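Local coordinates for hypothetical protein PP5205 (Pseudomonas putida, PDB 2G2X), which is of unknown function but belongs to the EVE domain family, whose kinship with PUA and ASCH domains suggests a role in binding RNA or modified nucleic acid bases, at residues L21-W26 with R64-A69; E46-H51 with A143-L148; D72-A75 with H81-D84. One frame throughout, in Å; residues are numbered along the deposited sequence.

Overall arrangement
The three contacts spread along one EVE domain, built around a mixed beta sheet. Contact 1 joins the edge strand 23-26 to the corner in strand 58-71, and contact 2 packs helix 139-148 on strand 46-51; their centres are about 18 Å apart, and Trp26 bridges them, Trp26 CZ3 lying 3.4 Å from Phe49 CE1. Contact 3 ties together the loop after strand 58-71, its centre about 17 Å from that of contact 1, where the guanidinium of Arg25 packs on Pro73 and Thr74. Contacts 2 and 3 lie on opposite sides of the chain's centre, nearest atoms about 12 Å apart. A sulfate, probably from the crystallisation liquor, is about 4 Å from the Tyr82 side chain.

Contact 1 of 3, residues L21-W26 with R64-A69; sequences LGEARW and RITRAA
The carboxylate of Glu23 is the flat group at this contact, and the hydroxyl of Thr66 meets it from above its plane, not at its edge. Thr66 OG1 donates to Glu23 OE2 over 2.8 Å, lying 56° out of the carboxylate plane. The same oxygen, Glu23 OE2, is 3.4 Å from Thr66 CB, and the carboxylate carbon Glu23 CD is 3.3 Å from Thr66 OG1, so the threonine lies over the acid group. The two side chains approach from opposite directions. Glu23 reaches across with its chain extended, CG lying anti to the backbone N (chi1 -171°), which carries the carboxylate over to Thr66 although the nearest CA atoms, those of Glu23 and Thr66, are 7.9 Å apart.

Strands 23-26 and 58-71 are not neighbours in the sheet: strand 95-110 runs between them, antiparallel to both. At Thr66 and Arg67, strand 58-71 forms a classic beta bulge, both residues facing Asp98, and here the chain turns a corner. The carbonyl oxygen of Asp98 is at most a weak second partner of Thr66 OG1, since it would have to share the one hydroxyl proton with Glu23 OE2; it nevertheless sets the hydroxyl between the carboxylate and the intervening strand. A valine in place of Thr66 would probably leave Glu23 OE2 without this donor and the carboxylate freer to swing into solvent.

Contact 2 of 3, residues E46-H51 with A143-L148; sequences EFFFYH and AVIVAL
Helix 139-148, the last helix of the chain, packs against strand 46-51 of the mixed sheet of this EVE domain in a buried, wholly apolar contact carried by Phe48. The aromatic ring extends from the strand toward the helix, and the side chain of Ile145 comes from the opposite direction to lie over one of its faces. Ile145 CG2 makes a CH-pi contact, 3.7 Å from the centroid of the Phe48 ring and 23° off the ring normal. Ile145 CG2 is displaced toward the rim and lies 3.5 Å from Phe48 CZ. The other branch of the isoleucine reaches along the same ring: with CG1 anti to the carbonyl carbon (chi1 -68°) and chi2 at 163°, Ile145 CD1 is brought to 3.5 Å from Phe48 CE2.

Trp142, about one turn before Ile145, stacks with Phe48, and Ile59 of the adjoining strand 58-71 touches both Phe48 and Ile145. The aromatic ring is thus fitted between helix and sheet by hydrophobic neighbours from both. Val146 contributes from the ring's edge, near its plane, with Val146 CG1 at 4.1 Å from Phe48 CZ.

Contact 3 of 3, residues D72-A75 with H81-D84; sequences DPTA and HYHD
The carbonyl oxygen of Ala75 accepts a hydrogen bond from the backbone N of Asp84, 2.9 Å from Asp84 N to Ala75 O, with an N-H...O angle of 175°. The donor lies in the carbonyl plane, on a lone pair. This bond draws together two parts of the irregular connection between strands 58-71 and 95-110, where the first part is shaped by an Asx turn: Asp72 OD1 accepts from the backbone N of Thr74 over 3.0 Å. A chi1 of 64° swings the Thr74 hydroxyl back toward the same carboxylate oxygen, but the two oxygens are modelled so close together that the details of a bond between them are doubtful. Arg30 forms a salt bridge with Asp72 OD2 and hydrogen-bonds to the carbonyl oxygen of Tyr82, so it spans both sides of the contact.

Across the contact, Thr74 and Tyr82 run side by side and point the same way. Thr74 OG1 lies 3.7 Å from Tyr82 CB, and the phenol ring extends beyond the contact. The carboxylate of Asp84 also leads away from Ala75, to the backbone N of Lys86 and to Trp94 NE1. At His83 the closest approach is made by CA, in a CA-H...O contact with the carbonyl oxygen of Thr74, 3.3 Å from His83 CA to Thr74 O.

Contact 1 of 3, residues L21-W26 with R64-A69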
ATOM      1  N   LEU A  21       5.503  -5.367  14.496  1.00 19.79           N
ATOM      2  CA  LEU A  21       6.134  -6.482  13.790  1.00 20.55           C
ATOM      3  C   LEU A  21       7.560  -6.176  13.338  1.00 20.80           C
ATOM      4  O   LEU A  21       8.389  -7.081  13.233  1.00 21.67           O
ATOM      5  CB  LEU A  21       5.299  -6.875  12.566  1.00 20.89           C
ATOM      6  CG  LEU A  21       3.995  -7.639  12.809  1.00 23.18           C
ATOM      7  CD1 LEU A  21       3.174  -7.708  11.527  1.00 23.08           C
ATOM      8  CD2 LEU A  21       4.319  -9.038  13.309  1.00 23.04           C
ATOM      9  N   GLY A  22       7.840  -4.903  13.070  1.00 19.21           N
ATOM     10  CA  GLY A  22       9.162  -4.519  12.613  1.00 18.53           C
ATOM     11  C   GLY A  22       9.209  -4.496  11.094  1.00 18.89           C
ATOM     12  O   GLY A  22       9.217  -3.426  10.477  1.00 20.68           O
ATOM     13  N   GLU A  23       9.239  -5.682  10.494  1.00 17.21           N
ATOM     14  CA  GLU A  23       9.272  -5.825   9.044  1.00 15.78           C
ATOM     15  C   GLU A  23       8.232  -6.870   8.673  1.00 14.81           C
ATOM     16  O   GLU A  23       8.126  -7.901   9.336  1.00 15.14           O
ATOM     17  CB  GLU A  23      10.662  -6.280   8.576  1.00 14.52           C
ATOM     18  CG  GLU A  23      10.847  -6.245   7.055  1.00 13.51           C
ATOM     19  CD  GLU A  23      12.287  -6.482   6.625  1.00 13.12           C
ATOM     20  OE1 GLU A  23      13.184  -6.415   7.492  1.00 14.85           O
ATOM     21  OE2 GLU A  23      12.523  -6.720   5.417  1.00 10.10           O
ATOM     22  N   ALA A  24       7.455  -6.602   7.627  1.00 13.26           N
ATOM     23  CA  ALA A  24       6.424  -7.541   7.205  1.00 12.36           C
ATOM     24  C   ALA A  24       6.313  -7.682   5.692  1.00 11.05           C
ATOM     25  O   ALA A  24       6.735  -6.806   4.940  1.00 11.70           O
ATOM     26  CB  ALA A  24       5.081  -7.121   7.783  1.00 11.98           C
ATOM     27  N   ARG A  25       5.737  -8.794   5.250  1.00 10.31           N
ATOM     28  CA  ARG A  25       5.555  -9.044   3.829  1.00 10.36           C
ATOM     29  C   ARG A  25       4.229  -8.448   3.358  1.00  9.69           C
ATOM     30  O   ARG A  25       3.214  -8.566   4.036  1.00  8.77           O
ATOM     31  CB  ARG A  25       5.569 -10.550   3.545  1.00 12.83           C
ATOM     32  CG  ARG A  25       5.376 -10.904   2.060  1.00 15.50           C
ATOM     33  CD  ARG A  25       5.571 -12.395   1.811  1.00 15.34           C
ATOM     34  NE  ARG A  25       4.512 -13.191   2.425  1.00 18.37           N
ATOM     35  CZ  ARG A  25       4.719 -14.341   3.059  1.00 18.61           C
ATOM     36  NH1 ARG A  25       5.949 -14.828   3.169  1.00 18.97           N
ATOM     37  NH2 ARG A  25       3.697 -15.008   3.575  1.00 17.13           N
ATOM     38  N   TRP A  26       4.250  -7.793   2.204  1.00  8.05           N
ATOM     39  CA  TRP A  26       3.046  -7.201   1.637  1.00  8.52           C
ATOM     40  C   TRP A  26       2.603  -8.166   0.537  1.00  8.64           C
ATOM     41  O   TRP A  26       3.036  -8.064  -0.614  1.00  7.91           O
ATOM     42  CB  TRP A  26       3.373  -5.820   1.059  1.00  8.82           C
ATOM     43  CG  TRP A  26       2.179  -4.922   0.931  1.00  9.22           C
ATOM     44  CD1 TRP A  26       1.290  -4.868  -0.108  1.00  8.02           C
ATOM     45  CD2 TRP A  26       1.713  -3.980   1.908  1.00  7.81           C
ATOM     46  NE1 TRP A  26       0.299  -3.951   0.167  1.00  7.12           N
ATOM     47  CE2 TRP A  26       0.536  -3.393   1.396  1.00  5.99           C
ATOM     48  CE3 TRP A  26       2.180  -3.578   3.169  1.00  7.92           C
ATOM     49  CZ2 TRP A  26      -0.185  -2.424   2.100  1.00  6.72           C
ATOM     50  CZ3 TRP A  26       1.460  -2.611   3.874  1.00  4.97           C
ATOM     51  CH2 TRP A  26       0.293  -2.046   3.334  1.00  7.23           C
ATOM     52  N   ARG A  64       8.228   2.118   4.595  1.00  8.99           N
ATOM     53  CA  ARG A  64       9.200   2.048   3.513  1.00  9.25           C
ATOM     54  C   ARG A  64       9.376   0.638   2.952  1.00  7.47           C
ATOM     55  O   ARG A  64       9.072  -0.349   3.617  1.00  7.23           O
ATOM     56  CB  ARG A  64      10.556   2.572   4.000  1.00 12.84           C
ATOM     57  CG  ARG A  64      11.222   1.717   5.076  1.00 17.90           C
ATOM     58  CD  ARG A  64      12.610   2.254   5.423  1.00 24.52           C
ATOM     59  NE  ARG A  64      13.341   1.366   6.326  1.00 29.99           N
ATOM     60  CZ  ARG A  64      13.002   1.144   7.594  1.00 32.01           C
ATOM     61  NH1 ARG A  64      11.943   1.752   8.112  1.00 35.04           N
ATOM     62  NH2 ARG A  64      13.715   0.312   8.345  1.00 31.02           N
ATOM     63  N   ILE A  65       9.877   0.558   1.721  1.00  6.17           N
ATOM     64  CA  ILE A  65      10.113  -0.720   1.057  1.00  6.10           C
ATOM     65  C   ILE A  65      11.480  -1.253   1.474  1.00  7.40           C
ATOM     66  O   ILE A  65      12.493  -0.583   1.267  1.00  7.10           O
ATOM     67  CB  ILE A  65      10.110  -0.566  -0.475  1.00  5.34           C
ATOM     68  CG1 ILE A  65       8.806   0.097  -0.930  1.00  5.26           C
ATOM     69  CG2 ILE A  65      10.286  -1.927  -1.132  1.00  4.31           C
ATOM     70  CD1 ILE A  65       7.550  -0.633  -0.469  1.00  4.16           C
ATOM     71  N   THR A  66      11.503  -2.452   2.057  1.00  8.13           N
ATOM     72  CA  THR A  66      12.753  -3.070   2.501  1.00  8.58           C
ATOM     73  C   THR A  66      13.203  -4.205   1.586  1.00  7.43           C
ATOM     74  O   THR A  66      14.281  -4.754   1.768  1.00  7.67           O
ATOM     75  CB  THR A  66      12.651  -3.616   3.957  1.00 10.31           C
ATOM     76  OG1 THR A  66      11.531  -4.505   4.071  1.00  7.14           O
ATOM     77  CG2 THR A  66      12.503  -2.472   4.947  1.00  6.97           C
ATOM     78  N   ARG A  67      12.368  -4.564   0.616  1.00  7.39           N
ATOM     79  CA  ARG A  67      12.713  -5.608  -0.351  1.00  7.48           C
ATOM     80  C   ARG A  67      11.891  -5.437  -1.625  1.00  7.90           C
ATOM     81  O   ARG A  67      10.659  -5.466  -1.592  1.00  6.38           O
ATOM     82  CB  ARG A  67      12.484  -7.017   0.211  1.00  8.38           C
ATOM     83  CG  ARG A  67      12.989  -8.094  -0.752  1.00  8.70           C
ATOM     84  CD  ARG A  67      12.719  -9.547  -0.323  1.00  8.64           C
ATOM     85  NE  ARG A  67      13.240 -10.451  -1.348  1.00 10.78           N
ATOM     86  CZ  ARG A  67      13.035 -11.766  -1.403  1.00  9.16           C
ATOM     87  NH1 ARG A  67      12.305 -12.380  -0.483  1.00  9.68           N
ATOM     88  NH2 ARG A  67      13.562 -12.462  -2.399  1.00  6.51           N
ATOM     89  N   ALA A  68      12.581  -5.257  -2.746  1.00  8.77           N
ATOM     90  CA  ALA A  68      11.920  -5.069  -4.031  1.00  9.19           C
ATOM     91  C   ALA A  68      11.107  -6.301  -4.415  1.00  8.67           C
ATOM     92  O   ALA A  68      11.248  -7.368  -3.820  1.00  9.83           O
ATOM     93  CB  ALA A  68      12.951  -4.747  -5.110  1.00  6.67           C
ATOM     94  N   ALA A  69      10.262  -6.144  -5.423  1.00  8.79           N
ATOM     95  CA  ALA A  69       9.394  -7.223  -5.876  1.00 10.20           C
ATOM     96  C   ALA A  69      10.055  -8.587  -6.066  1.00 10.28           C
ATOM     97  O   ALA A  69      11.146  -8.702  -6.634  1.00  9.84           O
ATOM     98  CB  ALA A  69       8.685  -6.806  -7.176  1.00  9.98           C
TER

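Contact 2 of 3, residues E46-H51 with A143-L148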
ATOM      1  N   GLU A  46       9.344   5.168  -0.086  1.00  9.83           N
ATOM      2  CA  GLU A  46       8.422   5.309   1.025  1.00 10.97           C
ATOM      3  C   GLU A  46       7.012   5.369   0.480  1.00 10.64           C
ATOM      4  O   GLU A  46       6.803   5.753  -0.672  1.00 11.17           O
ATOM      5  CB  GLU A  46       8.761   6.574   1.810  1.00 10.79           C
ATOM      6  CG  GLU A  46      10.142   6.507   2.424  1.00 13.23           C
ATOM      7  CD  GLU A  46      10.605   7.820   3.011  1.00 16.31           C
ATOM      8  OE1 GLU A  46      10.738   8.792   2.239  1.00 19.50           O
ATOM      9  OE2 GLU A  46      10.843   7.873   4.240  1.00 14.87           O
ATOM     10  N   PHE A  47       6.043   4.966   1.290  1.00  9.04           N
ATOM     11  CA  PHE A  47       4.657   5.003   0.846  1.00  7.92           C
ATOM     12  C   PHE A  47       3.709   5.346   1.986  1.00  7.96           C
ATOM     13  O   PHE A  47       3.990   5.070   3.147  1.00  8.89           O
ATOM     14  CB  PHE A  47       4.242   3.652   0.236  1.00  7.74           C
ATOM     15  CG  PHE A  47       4.233   2.497   1.227  1.00  8.51           C
ATOM     16  CD1 PHE A  47       5.393   1.770   1.496  1.00  7.25           C
ATOM     17  CD2 PHE A  47       3.053   2.132   1.877  1.00  8.41           C
ATOM     18  CE1 PHE A  47       5.380   0.690   2.395  1.00  7.04           C
ATOM     19  CE2 PHE A  47       3.022   1.058   2.780  1.00  7.59           C
ATOM     20  CZ  PHE A  47       4.188   0.334   3.038  1.00  7.43           C
ATOM     21  N   PHE A  48       2.586   5.968   1.650  1.00  8.72           N
ATOM     22  CA  PHE A  48       1.589   6.289   2.652  1.00  8.17           C
ATOM     23  C   PHE A  48       0.819   5.002   2.940  1.00  9.80           C
ATOM     24  O   PHE A  48       0.396   4.296   2.018  1.00  9.43           O
ATOM     25  CB  PHE A  48       0.635   7.377   2.139  1.00  8.81           C
ATOM     26  CG  PHE A  48       1.262   8.749   2.087  1.00  8.15           C
ATOM     27  CD1 PHE A  48       1.885   9.282   3.215  1.00  8.48           C
ATOM     28  CD2 PHE A  48       1.249   9.497   0.913  1.00  7.66           C
ATOM     29  CE1 PHE A  48       2.492  10.546   3.179  1.00  9.21           C
ATOM     30  CE2 PHE A  48       1.850  10.761   0.860  1.00  9.93           C
ATOM     31  CZ  PHE A  48       2.475  11.286   1.999  1.00  8.08           C
ATOM     32  N   PHE A  49       0.666   4.688   4.223  1.00 10.78           N
ATOM     33  CA  PHE A  49      -0.046   3.496   4.660  1.00  8.54           C
ATOM     34  C   PHE A  49      -1.511   3.907   4.788  1.00  9.64           C
ATOM     35  O   PHE A  49      -1.859   4.653   5.700  1.00  8.75           O
ATOM     36  CB  PHE A  49       0.506   3.058   6.018  1.00  9.80           C
ATOM     37  CG  PHE A  49       0.233   1.616   6.361  1.00  5.58           C
ATOM     38  CD1 PHE A  49       1.260   0.680   6.321  1.00  3.82           C
ATOM     39  CD2 PHE A  49      -1.038   1.202   6.750  1.00  5.05           C
ATOM     40  CE1 PHE A  49       1.030  -0.658   6.666  1.00  5.50           C
ATOM     41  CE2 PHE A  49      -1.288  -0.137   7.099  1.00  6.02           C
ATOM     42  CZ  PHE A  49      -0.253  -1.067   7.058  1.00  4.73           C
ATOM     43  N   TYR A  50      -2.361   3.422   3.882  1.00 10.16           N
ATOM     44  CA  TYR A  50      -3.784   3.782   3.881  1.00 11.40           C
ATOM     45  C   TYR A  50      -4.735   2.722   4.450  1.00 11.52           C
ATOM     46  O   TYR A  50      -4.823   1.609   3.926  1.00 12.62           O
ATOM     47  CB  TYR A  50      -4.221   4.128   2.450  1.00 10.60           C
ATOM     48  CG  TYR A  50      -5.656   4.609   2.332  1.00 12.36           C
ATOM     49  CD1 TYR A  50      -5.973   5.963   2.442  1.00 11.99           C
ATOM     50  CD2 TYR A  50      -6.697   3.709   2.102  1.00 11.49           C
ATOM     51  CE1 TYR A  50      -7.290   6.408   2.322  1.00 11.11           C
ATOM     52  CE2 TYR A  50      -8.015   4.141   1.984  1.00 11.45           C
ATOM     53  CZ  TYR A  50      -8.307   5.489   2.093  1.00 12.81           C
ATOM     54  OH  TYR A  50      -9.617   5.910   1.972  1.00 13.85           O
ATOM     55  N   HIS A  51      -5.453   3.079   5.513  1.00 11.13           N
ATOM     56  CA  HIS A  51      -6.414   2.169   6.134  1.00 11.21           C
ATOM     57  C   HIS A  51      -7.715   2.196   5.343  1.00 11.69           C
ATOM     58  O   HIS A  51      -8.425   3.204   5.342  1.00 12.73           O
ATOM     59  CB  HIS A  51      -6.687   2.584   7.582  1.00  9.41           C
ATOM     60  CG  HIS A  51      -5.569   2.261   8.526  1.00  6.09           C
ATOM     61  ND1 HIS A  51      -5.573   2.653   9.847  1.00  5.73           N
ATOM     62  CD2 HIS A  51      -4.412   1.583   8.339  1.00  5.08           C
ATOM     63  CE1 HIS A  51      -4.468   2.229  10.434  1.00  3.86           C
ATOM     64  NE2 HIS A  51      -3.747   1.576   9.541  1.00  6.62           N
ATOM     65  N   ALA A 143       3.849  16.226  -0.833  1.00 10.24           N
ATOM     66  CA  ALA A 143       3.928  17.471  -0.076  1.00 11.59           C
ATOM     67  C   ALA A 143       2.565  17.933   0.430  1.00 11.53           C
ATOM     68  O   ALA A 143       2.438  18.349   1.581  1.00 11.64           O
ATOM     69  CB  ALA A 143       4.562  18.571  -0.933  1.00 10.85           C
ATOM     70  N   VAL A 144       1.540  17.875  -0.413  1.00 11.25           N
ATOM     71  CA  VAL A 144       0.236  18.321   0.052  1.00 13.68           C
ATOM     72  C   VAL A 144      -0.256  17.417   1.183  1.00 12.73           C
ATOM     73  O   VAL A 144      -0.829  17.897   2.161  1.00 12.24           O
ATOM     74  CB  VAL A 144      -0.820  18.365  -1.093  1.00 14.55           C
ATOM     75  CG1 VAL A 144      -0.239  19.067  -2.308  1.00 14.41           C
ATOM     76  CG2 VAL A 144      -1.287  16.981  -1.440  1.00 18.55           C
ATOM     77  N   ILE A 145      -0.007  16.116   1.067  1.00 10.94           N
ATOM     78  CA  ILE A 145      -0.446  15.188   2.103  1.00 10.98           C
ATOM     79  C   ILE A 145       0.285  15.369   3.434  1.00 12.71           C
ATOM     80  O   ILE A 145      -0.348  15.329   4.489  1.00 11.25           O
ATOM     81  CB  ILE A 145      -0.322  13.731   1.624  1.00  8.64           C
ATOM     82  CG1 ILE A 145      -1.343  13.485   0.506  1.00  6.34           C
ATOM     83  CG2 ILE A 145      -0.538  12.775   2.786  1.00  7.77           C
ATOM     84  CD1 ILE A 145      -1.067  12.252  -0.327  1.00  3.76           C
ATOM     85  N   VAL A 146       1.604  15.565   3.400  1.00 15.04           N
ATOM     86  CA  VAL A 146       2.348  15.768   4.644  1.00 16.53           C
ATOM     87  C   VAL A 146       1.972  17.121   5.233  1.00 17.50           C
ATOM     88  O   VAL A 146       2.072  17.333   6.439  1.00 18.60           O
ATOM     89  CB  VAL A 146       3.892  15.722   4.436  1.00 17.48           C
ATOM     90  CG1 VAL A 146       4.325  14.324   4.030  1.00 17.20           C
ATOM     91  CG2 VAL A 146       4.311  16.727   3.386  1.00 16.49           C
ATOM     92  N   ALA A 147       1.526  18.037   4.382  1.00 19.03           N
ATOM     93  CA  ALA A 147       1.128  19.358   4.851  1.00 20.39           C
ATOM     94  C   ALA A 147      -0.197  19.255   5.618  1.00 22.16           C
ATOM     95  O   ALA A 147      -0.488  20.088   6.472  1.00 20.11           O
ATOM     96  CB  ALA A 147       0.995  20.313   3.672  1.00 19.95           C
ATOM     97  N   LEU A 148      -0.996  18.234   5.307  1.00 24.64           N
ATOM     98  CA  LEU A 148      -2.266  18.022   6.002  1.00 27.31           C
ATOM     99  C   LEU A 148      -1.978  17.517   7.410  1.00 29.62           C
ATOM    100  O   LEU A 148      -2.725  17.794   8.347  1.00 29.74           O
ATOM    101  CB  LEU A 148      -3.133  16.992   5.275  1.00 26.84           C
ATOM    102  CG  LEU A 148      -4.080  17.499   4.192  1.00 29.50           C
ATOM    103  CD1 LEU A 148      -4.853  16.320   3.599  1.00 28.73           C
ATOM    104  CD2 LEU A 148      -5.040  18.526   4.795  1.00 28.53           C
TER

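Contact 3 of 3, residues D72-A75 with H81-D84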
ATOM      1  N   ASP A  72       5.282 -13.733  -5.123  1.00 12.66           N
ATOM      2  CA  ASP A  72       4.417 -13.811  -3.949  1.00 12.16           C
ATOM      3  C   ASP A  72       4.249 -15.280  -3.571  1.00 13.43           C
ATOM      4  O   ASP A  72       3.539 -16.019  -4.243  1.00 13.64           O
ATOM      5  CB  ASP A  72       3.057 -13.188  -4.264  1.00 10.95           C
ATOM      6  CG  ASP A  72       2.197 -12.995  -3.029  1.00 13.42           C
ATOM      7  OD1 ASP A  72       2.440 -13.686  -2.016  1.00 12.68           O
ATOM      8  OD2 ASP A  72       1.263 -12.155  -3.077  1.00 14.46           O
ATOM      9  N   PRO A  73       4.896 -15.721  -2.480  1.00 14.59           N
ATOM     10  CA  PRO A  73       4.771 -17.127  -2.083  1.00 14.57           C
ATOM     11  C   PRO A  73       3.358 -17.571  -1.704  1.00 14.72           C
ATOM     12  O   PRO A  73       3.015 -18.750  -1.831  1.00 14.29           O
ATOM     13  CB  PRO A  73       5.761 -17.246  -0.921  1.00 13.64           C
ATOM     14  CG  PRO A  73       5.701 -15.880  -0.295  1.00 15.06           C
ATOM     15  CD  PRO A  73       5.710 -14.966  -1.509  1.00 14.03           C
ATOM     16  N   THR A  74       2.534 -16.632  -1.257  1.00 13.59           N
ATOM     17  CA  THR A  74       1.172 -16.965  -0.862  1.00 13.90           C
ATOM     18  C   THR A  74       0.338 -17.490  -2.033  1.00 14.27           C
ATOM     19  O   THR A  74      -0.672 -18.166  -1.832  1.00 13.06           O
ATOM     20  CB  THR A  74       0.457 -15.744  -0.232  1.00 14.67           C
ATOM     21  OG1 THR A  74       0.323 -14.702  -1.205  1.00 14.76           O
ATOM     22  CG2 THR A  74       1.256 -15.219   0.954  1.00 13.46           C
ATOM     23  N   ALA A  75       0.762 -17.179  -3.254  1.00 14.74           N
ATOM     24  CA  ALA A  75       0.051 -17.634  -4.444  1.00 15.90           C
ATOM     25  C   ALA A  75       0.221 -19.140  -4.629  1.00 16.77           C
ATOM     26  O   ALA A  75      -0.649 -19.805  -5.190  1.00 15.48           O
ATOM     27  CB  ALA A  75       0.568 -16.900  -5.681  1.00 16.40           C
ATOM     28  N   HIS A  81      -5.040 -17.594   1.882  1.00 28.89           N
ATOM     29  CA  HIS A  81      -6.293 -17.186   1.263  1.00 30.06           C
ATOM     30  C   HIS A  81      -6.022 -16.498  -0.064  1.00 28.54           C
ATOM     31  O   HIS A  81      -6.942 -16.259  -0.844  1.00 28.43           O
ATOM     32  CB  HIS A  81      -7.060 -16.225   2.172  1.00 34.29           C
ATOM     33  CG  HIS A  81      -7.649 -16.878   3.383  1.00 39.34           C
ATOM     34  ND1 HIS A  81      -8.455 -17.993   3.307  1.00 42.22           N
ATOM     35  CD2 HIS A  81      -7.563 -16.563   4.696  1.00 41.24           C
ATOM     36  CE1 HIS A  81      -8.843 -18.336   4.522  1.00 42.63           C
ATOM     37  NE2 HIS A  81      -8.316 -17.485   5.384  1.00 43.22           N
ATOM     38  N   TYR A  82      -4.757 -16.176  -0.313  1.00 26.20           N
ATOM     39  CA  TYR A  82      -4.373 -15.505  -1.548  1.00 25.29           C
ATOM     40  C   TYR A  82      -3.790 -16.477  -2.578  1.00 24.66           C
ATOM     41  O   TYR A  82      -3.115 -16.072  -3.527  1.00 22.10           O
ATOM     42  CB  TYR A  82      -3.366 -14.401  -1.236  1.00 24.98           C
ATOM     43  CG  TYR A  82      -3.862 -13.412  -0.205  1.00 25.44           C
ATOM     44  CD1 TYR A  82      -5.038 -12.691  -0.407  1.00 26.83           C
ATOM     45  CD2 TYR A  82      -3.144 -13.178   0.964  1.00 26.97           C
ATOM     46  CE1 TYR A  82      -5.485 -11.759   0.532  1.00 28.65           C
ATOM     47  CE2 TYR A  82      -3.579 -12.252   1.911  1.00 28.79           C
ATOM     48  CZ  TYR A  82      -4.747 -11.543   1.688  1.00 29.50           C
ATOM     49  OH  TYR A  82      -5.160 -10.604   2.606  1.00 32.47           O
ATOM     50  N   HIS A  83      -4.067 -17.762  -2.381  1.00 24.06           N
ATOM     51  CA  HIS A  83      -3.598 -18.808  -3.280  1.00 24.80           C
ATOM     52  C   HIS A  83      -4.192 -18.664  -4.683  1.00 22.51           C
ATOM     53  O   HIS A  83      -5.331 -18.229  -4.845  1.00 20.61           O
ATOM     54  CB  HIS A  83      -3.948 -20.184  -2.685  1.00 26.70           C
ATOM     55  CG  HIS A  83      -4.173 -21.255  -3.708  1.00 28.95           C
ATOM     56  ND1 HIS A  83      -5.314 -21.319  -4.482  1.00 28.59           N
ATOM     57  CD2 HIS A  83      -3.397 -22.296  -4.094  1.00 30.58           C
ATOM     58  CE1 HIS A  83      -5.230 -22.352  -5.300  1.00 30.32           C
ATOM     59  NE2 HIS A  83      -4.076 -22.962  -5.086  1.00 31.59           N
ATOM     60  N   ASP A  84      -3.403 -19.018  -5.691  1.00 22.46           N
ATOM     61  CA  ASP A  84      -3.848 -18.953  -7.082  1.00 22.12           C
ATOM     62  C   ASP A  84      -3.655 -20.339  -7.693  1.00 22.33           C
ATOM     63  O   ASP A  84      -2.532 -20.831  -7.797  1.00 20.55           O
ATOM     64  CB  ASP A  84      -3.026 -17.926  -7.865  1.00 22.90           C
ATOM     65  CG  ASP A  84      -3.551 -17.720  -9.277  1.00 23.68           C
ATOM     66  OD1 ASP A  84      -3.979 -18.713  -9.898  1.00 22.21           O
ATOM     67  OD2 ASP A  84      -3.526 -16.569  -9.765  1.00 25.14           O
TER